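Local coordinates for thymidylate synthase 1 (Bacillus subtilis, PDB 1BKP), which catalyses the reductive methylation of dUMP to dTMP, with 5,10-methylenetetrahydrofolate supplying both the methyl group and the reducing equivalents, at residues M47-K60 against L186-R200. Residues are numbered along the deposited sequence; the frame is centred on the assembly and turned at random.
Sequences MRFDNSEVPILTTK and LGNPFNVFQYNVLQR
The long helix 188-206 of the thymidylate synthase fold packs against the central mixed sheet, and here it is overlaid by the loop that leaves strand 39-49, a worked example of how a buried helix is gripped by polar contacts around N196-R200 and by apolar ones nearer its N-terminal end. The polar grip centres on N51. Its OD1 takes a hydrogen bond from N196 ND2 (2.8 Å), which arrives in the carbonyl plane on a lone pair, with an N-H...O angle of 162°. A weak bond from R200 NH2 reaches the same oxygen, the guanidinium plane steeply turned against the amide. N51 ND2 donates in its own amide plane to Q199 OE1 at 2.9 Å, though it meets that carbonyl from above, and also serves G211 O on the neighbouring strand. Were N51 an alanine, N196 ND2, Q199 OE1 and G211 O would probably each lose this partner, leaving the N196 amide freer to turn. R200 NE donates a hydrogen bond to N196 OD1 (2.8 Å), so N196 is held at both ends of its amide, while V54 CG2 lies over the centre of the guanidinium face.

Toward the N-terminal part of the helix, P55 packs against the F49 ring and the side chains of V192 and N196: its CB sits over the F49 ring face, and its CD touches N196 OD1 at 3.4 Å. F193, its CG trans to the backbone N (chi1 173°), carries its ring to the loop, where I56 CD1 makes a CH-pi contact over one face and V54 CG1 meets the edge. L57 CD1 rests on P189 CG. Near N188, whose side chain adjoins the predicted dUMP-binding N182, the bent end of M47 brings CE to 3.7 Å from V192 CG2.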
loop_
_atom_site.group_PDB
_atom_site.type_symbol
_atom_site.label_atom_id
_atom_site.label_comp_id
_atom_site.label_asym_id
_atom_site.label_seq_id
_atom_site.Cartn_x
_atom_site.Cartn_y
_atom_site.Cartn_z
ATOM N N MET A 47 -2.192 -9.028 -8.302
ATOM C CA MET A 47 -3.162 -9.973 -8.876
ATOM C C MET A 47 -4.498 -9.283 -8.707
ATOM O O MET A 47 -4.698 -8.618 -7.654
ATOM C CB MET A 47 -3.127 -11.332 -8.122
ATOM C CG MET A 47 -1.792 -12.048 -8.414
ATOM S SD MET A 47 -1.648 -13.580 -7.434
ATOM C CE MET A 47 -1.479 -12.957 -5.929
ATOM N N ARG A 48 -5.373 -9.408 -9.733
ATOM C CA ARG A 48 -6.716 -8.772 -9.667
ATOM C C ARG A 48 -7.716 -9.821 -10.115
ATOM O O ARG A 48 -7.455 -10.518 -11.108
ATOM C CB ARG A 48 -6.850 -7.624 -10.665
ATOM C CG ARG A 48 -5.804 -6.589 -10.577
ATOM C CD ARG A 48 -6.099 -5.488 -11.600
ATOM N NE ARG A 48 -7.221 -4.556 -11.378
ATOM C CZ ARG A 48 -7.032 -3.242 -11.117
ATOM N NH1 ARG A 48 -5.815 -2.765 -10.841
ATOM N NH2 ARG A 48 -8.050 -2.422 -11.028
ATOM N N PHE A 49 -8.864 -9.840 -9.465
ATOM C CA PHE A 49 -9.915 -10.811 -9.774
ATOM C C PHE A 49 -11.246 -10.057 -9.815
ATOM O O PHE A 49 -11.517 -9.131 -9.001
ATOM C CB PHE A 49 -9.948 -11.865 -8.667
ATOM C CG PHE A 49 -8.639 -12.512 -8.455
ATOM C CD1 PHE A 49 -8.268 -13.625 -9.223
ATOM C CD2 PHE A 49 -7.798 -12.070 -7.480
ATOM C CE1 PHE A 49 -7.101 -14.234 -8.956
ATOM C CE2 PHE A 49 -6.624 -12.712 -7.237
ATOM C CZ PHE A 49 -6.283 -13.768 -7.946
ATOM N N ASP A 50 -12.123 -10.554 -10.663
ATOM C CA ASP A 50 -13.396 -9.876 -10.824
ATOM C C ASP A 50 -14.483 -10.520 -9.945
ATOM O O ASP A 50 -15.659 -10.118 -9.914
ATOM C CB ASP A 50 -13.766 -9.863 -12.313
ATOM C CG ASP A 50 -13.985 -11.248 -12.898
ATOM O OD1 ASP A 50 -13.867 -12.263 -12.210
ATOM O OD2 ASP A 50 -14.321 -11.310 -14.085
ATOM N N ASN A 51 -14.069 -11.509 -9.169
ATOM C CA ASN A 51 -14.967 -12.216 -8.285
ATOM C C ASN A 51 -15.994 -13.144 -8.942
ATOM O O ASN A 51 -16.976 -13.583 -8.291
ATOM C CB ASN A 51 -15.612 -11.260 -7.239
ATOM C CG ASN A 51 -14.782 -11.209 -5.944
ATOM O OD1 ASN A 51 -14.372 -12.258 -5.453
ATOM N ND2 ASN A 51 -14.488 -9.975 -5.423
ATOM N N SER A 52 -15.747 -13.502 -10.195
ATOM C CA SER A 52 -16.665 -14.419 -10.884
ATOM C C SER A 52 -16.354 -15.815 -10.360
ATOM O O SER A 52 -17.140 -16.715 -10.469
ATOM C CB SER A 52 -16.507 -14.322 -12.376
ATOM O OG SER A 52 -15.152 -14.522 -12.753
ATOM N N GLU A 53 -15.177 -15.994 -9.768
ATOM C CA GLU A 53 -14.838 -17.276 -9.129
ATOM C C GLU A 53 -13.989 -16.992 -7.879
ATOM O O GLU A 53 -13.430 -15.887 -7.722
ATOM C CB GLU A 53 -14.077 -18.205 -10.104
ATOM C CG GLU A 53 -12.945 -17.659 -10.696
ATOM C CD GLU A 53 -12.290 -18.618 -11.753
ATOM O OE1 GLU A 53 -12.918 -18.946 -12.737
ATOM O OE2 GLU A 53 -11.116 -18.976 -11.610
ATOM N N VAL A 54 -13.922 -17.981 -6.989
ATOM C CA VAL A 54 -13.165 -17.892 -5.743
ATOM C C VAL A 54 -11.674 -17.987 -6.100
ATOM O O VAL A 54 -11.318 -18.831 -6.865
ATOM C CB VAL A 54 -13.569 -19.083 -4.849
ATOM C CG1 VAL A 54 -12.614 -19.241 -3.706
ATOM C CG2 VAL A 54 -14.947 -18.743 -4.241
ATOM N N PRO A 55 -10.827 -17.022 -5.665
ATOM C CA PRO A 55 -9.426 -17.155 -6.016
ATOM C C PRO A 55 -8.769 -18.248 -5.151
ATOM O O PRO A 55 -8.470 -18.009 -4.006
ATOM C CB PRO A 55 -8.830 -15.738 -5.733
ATOM C CG PRO A 55 -9.722 -15.181 -4.708
ATOM C CD PRO A 55 -11.131 -15.710 -5.037
ATOM N N ILE A 56 -8.598 -19.451 -5.701
ATOM C CA ILE A 56 -7.981 -20.513 -4.939
ATOM C C ILE A 56 -7.252 -21.383 -5.916
ATOM O O ILE A 56 -7.555 -21.401 -7.152
ATOM C CB ILE A 56 -9.044 -21.294 -4.122
ATOM C CG1 ILE A 56 -8.389 -22.207 -3.069
ATOM C CG2 ILE A 56 -10.000 -22.098 -5.030
ATOM C CD1 ILE A 56 -9.403 -22.676 -1.992
ATOM N N LEU A 57 -6.075 -21.835 -5.464
ATOM C CA LEU A 57 -5.280 -22.685 -6.355
ATOM C C LEU A 57 -5.894 -24.070 -6.514
ATOM O O LEU A 57 -6.474 -24.585 -5.544
ATOM C CB LEU A 57 -3.890 -22.947 -5.777
ATOM C CG LEU A 57 -2.906 -21.756 -5.663
ATOM C CD1 LEU A 57 -1.469 -22.355 -5.474
ATOM C CD2 LEU A 57 -3.071 -20.834 -6.957
ATOM N N THR A 58 -5.741 -24.677 -7.702
ATOM C CA THR A 58 -6.171 -26.073 -7.836
ATOM C C THR A 58 -4.941 -27.007 -8.070
ATOM O O THR A 58 -5.070 -28.248 -8.125
ATOM C CB THR A 58 -7.161 -26.264 -8.884
ATOM O OG1 THR A 58 -6.588 -25.990 -10.175
ATOM C CG2 THR A 58 -8.467 -25.412 -8.565
ATOM N N THR A 59 -3.761 -26.419 -8.253
ATOM C CA THR A 59 -2.580 -27.237 -8.487
ATOM C C THR A 59 -2.037 -27.875 -7.196
ATOM O O THR A 59 -1.112 -28.661 -7.234
ATOM C CB THR A 59 -1.449 -26.516 -9.255
ATOM O OG1 THR A 59 -1.117 -25.399 -8.487
ATOM C CG2 THR A 59 -1.909 -26.073 -10.722
ATOM N N LYS A 60 -2.547 -27.424 -6.056
ATOM C CA LYS A 60 -2.245 -28.038 -4.755
ATOM C C LYS A 60 -3.396 -27.626 -3.845
ATOM O O LYS A 60 -4.147 -26.717 -4.177
ATOM C CB LYS A 60 -0.913 -27.547 -4.162
ATOM C CG LYS A 60 -0.947 -26.156 -3.564
ATOM C CD LYS A 60 0.234 -25.848 -2.711
ATOM C CE LYS A 60 0.115 -24.376 -2.100
ATOM N NZ LYS A 60 1.355 -23.905 -1.322
ATOM N N LEU A 186 4.516 -20.793 0.118
ATOM C CA LEU A 186 3.725 -21.130 1.275
ATOM C C LEU A 186 2.703 -20.075 1.755
ATOM O O LEU A 186 1.626 -20.401 2.138
ATOM C CB LEU A 186 4.677 -21.442 2.407
ATOM C CG LEU A 186 5.586 -22.659 2.014
ATOM C CD1 LEU A 186 6.749 -22.726 2.970
ATOM C CD2 LEU A 186 4.786 -23.975 2.074
ATOM N N GLY A 187 3.073 -18.826 1.767
ATOM C CA GLY A 187 2.163 -17.851 2.268
ATOM C C GLY A 187 1.150 -17.232 1.300
ATOM O O GLY A 187 -0.012 -17.115 1.643
ATOM N N ASN A 188 1.568 -16.902 0.089
ATOM C CA ASN A 188 0.649 -16.234 -0.816
ATOM C C ASN A 188 -0.717 -16.950 -1.097
ATOM O O ASN A 188 -1.805 -16.283 -1.010
ATOM C CB ASN A 188 1.362 -15.934 -2.131
ATOM C CG ASN A 188 0.467 -15.222 -3.113
ATOM O OD1 ASN A 188 0.029 -15.824 -4.076
ATOM N ND2 ASN A 188 0.333 -13.888 -2.954
ATOM N N PRO A 189 -0.710 -18.255 -1.420
ATOM C CA PRO A 189 -2.054 -18.863 -1.700
ATOM C C PRO A 189 -3.013 -18.811 -0.558
ATOM O O PRO A 189 -4.202 -18.519 -0.737
ATOM C CB PRO A 189 -1.721 -20.298 -2.166
ATOM C CG PRO A 189 -0.235 -20.212 -2.692
ATOM C CD PRO A 189 0.397 -19.239 -1.667
ATOM N N PHE A 190 -2.494 -18.995 0.654
ATOM C CA PHE A 190 -3.302 -18.954 1.881
ATOM C C PHE A 190 -3.868 -17.507 2.067
ATOM O O PHE A 190 -5.042 -17.314 2.399
ATOM C CB PHE A 190 -2.352 -19.287 2.992
ATOM C CG PHE A 190 -2.956 -19.377 4.349
ATOM C CD1 PHE A 190 -3.467 -20.610 4.846
ATOM C CD2 PHE A 190 -2.909 -18.286 5.192
ATOM C CE1 PHE A 190 -3.892 -20.697 6.160
ATOM C CE2 PHE A 190 -3.353 -18.381 6.549
ATOM C CZ PHE A 190 -3.831 -19.573 7.010
ATOM N N ASN A 191 -2.993 -16.505 1.951
ATOM C CA ASN A 191 -3.345 -15.085 2.151
ATOM C C ASN A 191 -4.311 -14.524 1.105
ATOM O O ASN A 191 -5.279 -13.856 1.463
ATOM C CB ASN A 191 -2.068 -14.268 2.145
ATOM C CG ASN A 191 -1.317 -14.347 3.451
ATOM O OD1 ASN A 191 -1.911 -14.508 4.565
ATOM N ND2 ASN A 191 -0.027 -14.209 3.356
ATOM N N VAL A 192 -4.182 -14.958 -0.163
ATOM C CA VAL A 192 -5.007 -14.450 -1.248
ATOM C C VAL A 192 -6.445 -14.993 -1.008
ATOM O O VAL A 192 -7.427 -14.211 -1.070
ATOM C CB VAL A 192 -4.494 -14.917 -2.551
ATOM C CG1 VAL A 192 -5.472 -14.637 -3.703
ATOM C CG2 VAL A 192 -3.207 -14.165 -2.897
ATOM N N PHE A 193 -6.553 -16.289 -0.686
ATOM C CA PHE A 193 -7.917 -16.851 -0.414
ATOM C C PHE A 193 -8.568 -16.191 0.805
ATOM O O PHE A 193 -9.676 -15.714 0.742
ATOM C CB PHE A 193 -7.803 -18.374 -0.173
ATOM C CG PHE A 193 -9.128 -19.009 0.272
ATOM C CD1 PHE A 193 -10.162 -19.160 -0.625
ATOM C CD2 PHE A 193 -9.325 -19.423 1.598
ATOM C CE1 PHE A 193 -11.411 -19.748 -0.208
ATOM C CE2 PHE A 193 -10.542 -19.994 2.028
ATOM C CZ PHE A 193 -11.569 -20.160 1.145
ATOM N N GLN A 194 -7.792 -16.023 1.870
ATOM C CA GLN A 194 -8.268 -15.535 3.143
ATOM C C GLN A 194 -8.867 -14.127 3.041
ATOM O O GLN A 194 -9.962 -13.911 3.560
ATOM C CB GLN A 194 -7.086 -15.570 4.088
ATOM C CG GLN A 194 -7.081 -14.698 5.275
ATOM C CD GLN A 194 -5.775 -14.907 6.104
ATOM O OE1 GLN A 194 -5.781 -15.590 7.145
ATOM N NE2 GLN A 194 -4.693 -14.384 5.620
ATOM N N TYR A 195 -8.233 -13.232 2.302
ATOM C CA TYR A 195 -8.782 -11.866 2.190
ATOM C C TYR A 195 -9.991 -11.765 1.277
ATOM O O TYR A 195 -10.856 -10.845 1.451
ATOM C CB TYR A 195 -7.667 -10.783 1.944
ATOM C CG TYR A 195 -7.105 -10.362 3.268
ATOM C CD1 TYR A 195 -6.121 -11.161 3.942
ATOM C CD2 TYR A 195 -7.581 -9.181 3.909
ATOM C CE1 TYR A 195 -5.626 -10.796 5.204
ATOM C CE2 TYR A 195 -7.127 -8.802 5.169
ATOM C CZ TYR A 195 -6.135 -9.632 5.804
ATOM O OH TYR A 195 -5.731 -9.240 7.062
ATOM N N ASN A 196 -10.099 -12.688 0.305
ATOM C CA ASN A 196 -11.303 -12.675 -0.527
ATOM C C ASN A 196 -12.520 -13.129 0.339
ATOM O O ASN A 196 -13.671 -12.595 0.227
ATOM C CB ASN A 196 -11.114 -13.616 -1.737
ATOM C CG ASN A 196 -12.252 -13.490 -2.709
ATOM O OD1 ASN A 196 -13.103 -14.305 -2.678
ATOM N ND2 ASN A 196 -12.341 -12.363 -3.471
ATOM N N VAL A 197 -12.278 -14.072 1.252
ATOM C CA VAL A 197 -13.375 -14.480 2.166
ATOM C C VAL A 197 -13.830 -13.242 3.006
ATOM O O VAL A 197 -15.010 -12.936 3.086
ATOM C CB VAL A 197 -12.945 -15.673 3.101
ATOM C CG1 VAL A 197 -14.126 -16.053 4.037
ATOM C CG2 VAL A 197 -12.647 -16.830 2.198
ATOM N N LEU A 198 -12.873 -12.416 3.431
ATOM C CA LEU A 198 -13.227 -11.256 4.214
ATOM C C LEU A 198 -14.094 -10.299 3.317
ATOM O O LEU A 198 -15.033 -9.694 3.820
ATOM C CB LEU A 198 -11.976 -10.490 4.649
ATOM C CG LEU A 198 -12.237 -9.256 5.519
ATOM C CD1 LEU A 198 -12.820 -9.685 6.931
ATOM C CD2 LEU A 198 -10.854 -8.499 5.654
ATOM N N GLN A 199 -13.749 -10.162 2.032
ATOM C CA GLN A 199 -14.519 -9.314 1.144
ATOM C C GLN A 199 -15.972 -9.784 1.115
ATOM O O GLN A 199 -16.921 -8.928 1.159
ATOM C CB GLN A 199 -13.994 -9.357 -0.273
ATOM C CG GLN A 199 -14.615 -8.283 -1.139
ATOM C CD GLN A 199 -14.037 -8.288 -2.534
ATOM O OE1 GLN A 199 -13.333 -9.214 -2.879
ATOM N NE2 GLN A 199 -14.368 -7.275 -3.365
ATOM N N ARG A 200 -16.150 -11.089 0.847
ATOM C CA ARG A 200 -17.489 -11.699 0.805
ATOM C C ARG A 200 -18.238 -11.535 2.111
ATOM O O ARG A 200 -19.454 -11.215 2.090
ATOM C CB ARG A 200 -17.390 -13.179 0.398
ATOM C CG ARG A 200 -16.787 -13.295 -1.083
ATOM C CD ARG A 200 -16.515 -14.739 -1.517
ATOM N NE ARG A 200 -15.880 -14.672 -2.826
ATOM C CZ ARG A 200 -16.462 -15.035 -3.956
ATOM N NH1 ARG A 200 -17.679 -15.617 -3.961
ATOM N NH2 ARG A 200 -15.793 -14.889 -5.063
HETATM O O HOH W 1 -17.720 -16.109 -7.053
HETATM O O HOH W 2 -0.052 -22.126 0.376
#